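Local coordinates for uncharacterized protein (Desulfotomaculum acetoxidans, PDB 3U4Y), which is of unknown function but folds as a seven-bladed beta-propeller related to the lactonase family, at residues A[38-46]-A[56-65]. Sequence-based numbering, arbitrary orientation.
Sequences LGYDFVDTA and VTSDFCQTLV
The Tyr40 ring touches Cys61 and Thr63. Its CD1 edge meets Cys61 CB at 3.5 Å, near the ring plane, while CE1 lies 3.3 Å from Thr63 CB. CG sits anti to the carbonyl carbon (chi1 -74°), which swings the ring over to Thr63. With an alanine at Tyr40, Thr63 and Cys61 would probably lose their aromatic neighbour and a gap would open beside the turn. Phe42 turns its ring edge to Thr57 O and receives Val56 CG1 in an off-centre CH-pi contact, 4.1 Å from the ring centroid. Tyr40 CB rests on one face of this ring. Further along, the side chains of Thr45 and Val56 lie side by side, CG2 to CG2 at 3.5 Å.

Phe42, Thr45, Val56 and Thr57 lie on the first two strands, 42-47 and 53-58, of a four-stranded antiparallel propeller blade. Thr63 begins the third, and Tyr40 sits in the loop leading into the first. Phe42 pairs with Ser58 and Thr45 with Val56, so the register slips by one at a beta bulge. Thr57 N donates a hydrogen bond to Asp44 O. Asp44 N donates to Thr57 OG1 (3.1 Å), also hydrogen-bonded to Ala87 O.

Asp41 holds the type I turn from Asp59 to Gln62. Asp59 N donates a hydrogen bond to Asp41 O, and Phe60 N one to the anti lone pair of Asp41 OD2 (N-H...O angle 166°). Within 56-65, Thr63 N donates to Ser58 OG at 2.7 Å. Ile79 touches Tyr40 and Thr63.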
loop_
_atom_site.group_PDB
_atom_site.type_symbol
_atom_site.label_atom_id
_atom_site.label_comp_id
_atom_site.label_asym_id
_atom_site.label_seq_id
_atom_site.Cartn_x
_atom_site.Cartn_y
_atom_site.Cartn_z
ATOM N N LEU A 38 16.157 12.976 -5.029
ATOM C CA LEU A 38 15.540 14.227 -5.481
ATOM C C LEU A 38 15.330 15.306 -4.407
ATOM O O LEU A 38 14.901 16.414 -4.723
ATOM C CB LEU A 38 14.192 13.953 -6.142
ATOM C CG LEU A 38 14.184 13.212 -7.472
ATOM C CD1 LEU A 38 13.747 11.780 -7.261
ATOM C CD2 LEU A 38 13.235 13.912 -8.426
ATOM N N GLY A 39 15.610 14.979 -3.148
ATOM C CA GLY A 39 15.403 15.904 -2.056
ATOM C C GLY A 39 13.946 16.215 -1.771
ATOM O O GLY A 39 13.573 17.378 -1.617
ATOM N N TYR A 40 13.112 15.179 -1.698
ATOM C CA TYR A 40 11.728 15.351 -1.254
ATOM C C TYR A 40 11.417 14.550 -0.013
ATOM O O TYR A 40 12.212 13.738 0.451
ATOM C CB TYR A 40 10.711 14.984 -2.325
ATOM C CG TYR A 40 10.570 15.979 -3.441
ATOM C CD1 TYR A 40 9.578 16.930 -3.422
ATOM C CD2 TYR A 40 11.418 15.943 -4.536
ATOM C CE1 TYR A 40 9.445 17.827 -4.448
ATOM C CE2 TYR A 40 11.299 16.840 -5.564
ATOM C CZ TYR A 40 10.312 17.781 -5.519
ATOM O OH TYR A 40 10.190 18.684 -6.551
ATOM N N ASP A 41 10.215 14.792 0.483
ATOM C CA ASP A 41 9.692 14.256 1.721
ATOM C C ASP A 41 8.942 12.925 1.442
ATOM O O ASP A 41 7.729 12.802 1.688
ATOM C CB ASP A 41 8.746 15.330 2.265
ATOM C CG ASP A 41 8.376 15.107 3.683
ATOM O OD1 ASP A 41 9.223 14.584 4.435
ATOM O OD2 ASP A 41 7.236 15.457 4.048
ATOM N N PHE A 42 9.667 11.933 0.921
ATOM C CA PHE A 42 9.044 10.728 0.342
ATOM C C PHE A 42 8.313 9.810 1.332
ATOM O O PHE A 42 8.766 9.590 2.454
ATOM C CB PHE A 42 10.065 9.906 -0.445
ATOM C CG PHE A 42 10.482 10.533 -1.748
ATOM C CD1 PHE A 42 9.573 11.233 -2.522
ATOM C CD2 PHE A 42 11.796 10.419 -2.197
ATOM C CE1 PHE A 42 9.964 11.807 -3.721
ATOM C CE2 PHE A 42 12.193 10.992 -3.389
ATOM C CZ PHE A 42 11.274 11.689 -4.150
ATOM N N VAL A 43 7.183 9.260 0.887
ATOM C CA VAL A 43 6.371 8.392 1.732
ATOM C C VAL A 43 6.131 7.010 1.109
ATOM O O VAL A 43 6.761 6.041 1.515
ATOM C CB VAL A 43 5.028 9.059 2.158
ATOM C CG1 VAL A 43 4.292 8.180 3.137
ATOM C CG2 VAL A 43 5.278 10.437 2.787
ATOM N N ASP A 44 5.237 6.923 0.126
ATOM C CA ASP A 44 4.843 5.623 -0.446
ATOM C C ASP A 44 5.077 5.568 -1.962
ATOM O O ASP A 44 5.402 6.587 -2.576
ATOM C CB ASP A 44 3.368 5.304 -0.110
ATOM C CG ASP A 44 3.043 3.810 -0.194
ATOM O OD1 ASP A 44 1.903 3.453 -0.595
ATOM O OD2 ASP A 44 3.922 2.990 0.154
ATOM N N THR A 45 4.920 4.371 -2.543
ATOM C CA THR A 45 5.036 4.137 -3.990
ATOM C C THR A 45 3.993 3.170 -4.496
ATOM O O THR A 45 3.565 2.251 -3.790
ATOM C CB THR A 45 6.367 3.467 -4.393
ATOM O OG1 THR A 45 6.854 2.653 -3.319
ATOM C CG2 THR A 45 7.391 4.473 -4.761
ATOM N N ALA A 46 3.618 3.359 -5.752
ATOM C CA ALA A 46 2.850 2.363 -6.480
ATOM C C ALA A 46 3.649 2.022 -7.718
ATOM O O ALA A 46 4.595 2.724 -8.040
ATOM C CB ALA A 46 1.494 2.897 -6.854
ATOM N N VAL A 56 5.895 8.010 -6.821
ATOM C CA VAL A 56 6.290 8.270 -5.430
ATOM C C VAL A 56 5.609 9.524 -4.900
ATOM O O VAL A 56 5.426 10.493 -5.622
ATOM C CB VAL A 56 7.811 8.424 -5.255
ATOM C CG1 VAL A 56 8.195 8.115 -3.833
ATOM C CG2 VAL A 56 8.545 7.486 -6.155
ATOM N N THR A 57 5.237 9.507 -3.629
ATOM C CA THR A 57 4.515 10.622 -3.029
ATOM C C THR A 57 5.395 11.359 -2.022
ATOM O O THR A 57 6.437 10.857 -1.608
ATOM C CB THR A 57 3.227 10.133 -2.320
ATOM O OG1 THR A 57 3.537 8.984 -1.529
ATOM C CG2 THR A 57 2.155 9.759 -3.329
ATOM N N SER A 58 4.983 12.560 -1.639
ATOM C CA SER A 58 5.677 13.266 -0.578
ATOM C C SER A 58 4.675 14.034 0.259
ATOM O O SER A 58 3.626 14.476 -0.229
ATOM C CB SER A 58 6.788 14.172 -1.123
ATOM O OG SER A 58 6.282 15.240 -1.908
ATOM N N ASP A 59 5.016 14.165 1.534
ATOM C CA ASP A 59 4.122 14.692 2.547
ATOM C C ASP A 59 4.174 16.208 2.579
ATOM O O ASP A 59 3.316 16.870 1.996
ATOM C CB ASP A 59 4.528 14.130 3.911
ATOM C CG ASP A 59 3.499 14.387 4.977
ATOM O OD1 ASP A 59 2.378 14.785 4.614
ATOM O OD2 ASP A 59 3.800 14.167 6.171
ATOM N N PHE A 60 5.190 16.740 3.264
ATOM C CA PHE A 60 5.317 18.173 3.554
ATOM C C PHE A 60 5.773 18.926 2.301
ATOM O O PHE A 60 5.465 20.113 2.123
ATOM C CB PHE A 60 6.242 18.376 4.776
ATOM C CG PHE A 60 6.726 19.789 4.978
ATOM C CD1 PHE A 60 5.852 20.867 4.944
ATOM C CD2 PHE A 60 8.070 20.038 5.241
ATOM C CE1 PHE A 60 6.316 22.172 5.141
ATOM C CE2 PHE A 60 8.535 21.334 5.440
ATOM C CZ PHE A 60 7.658 22.400 5.391
ATOM N N CYS A 61 6.459 18.214 1.409
ATOM C CA CYS A 61 6.786 18.757 0.098
ATOM C C CYS A 61 5.603 18.697 -0.890
ATOM O O CYS A 61 5.688 19.205 -1.996
ATOM C CB CYS A 61 8.019 18.048 -0.484
ATOM S SG CYS A 61 9.637 18.480 0.274
ATOM N N GLN A 62 4.502 18.081 -0.476
ATOM C CA GLN A 62 3.322 17.856 -1.331
ATOM C C GLN A 62 3.569 17.673 -2.835
ATOM O O GLN A 62 2.849 18.221 -3.671
ATOM C CB GLN A 62 2.243 18.914 -1.096
ATOM C CG GLN A 62 2.635 20.329 -1.385
ATOM C CD GLN A 62 1.687 21.310 -0.721
ATOM O OE1 GLN A 62 1.669 21.427 0.501
ATOM N NE2 GLN A 62 0.886 22.006 -1.518
ATOM N N THR A 63 4.558 16.857 -3.171
ATOM C CA THR A 63 4.894 16.632 -4.561
ATOM C C THR A 63 4.859 15.167 -4.989
ATOM O O THR A 63 5.454 14.311 -4.343
ATOM C CB THR A 63 6.281 17.184 -4.859
ATOM O OG1 THR A 63 6.279 18.594 -4.609
ATOM C CG2 THR A 63 6.663 16.908 -6.311
ATOM N N LEU A 64 4.173 14.890 -6.092
ATOM C CA LEU A 64 4.204 13.559 -6.687
ATOM C C LEU A 64 5.222 13.478 -7.828
ATOM O O LEU A 64 5.234 14.329 -8.710
ATOM C CB LEU A 64 2.818 13.190 -7.216
ATOM C CG LEU A 64 2.684 11.847 -7.951
ATOM C CD1 LEU A 64 1.463 11.069 -7.479
ATOM C CD2 LEU A 64 2.639 12.047 -9.447
ATOM N N VAL A 65 6.074 12.459 -7.816
ATOM C CA VAL A 65 6.988 12.233 -8.939
ATOM C C VAL A 65 6.677 10.922 -9.686
ATOM O O VAL A 65 6.300 9.924 -9.065
ATOM C CB VAL A 65 8.466 12.242 -8.496
ATOM C CG1 VAL A 65 8.688 13.298 -7.452
ATOM C CG2 VAL A 65 8.857 10.899 -7.942
#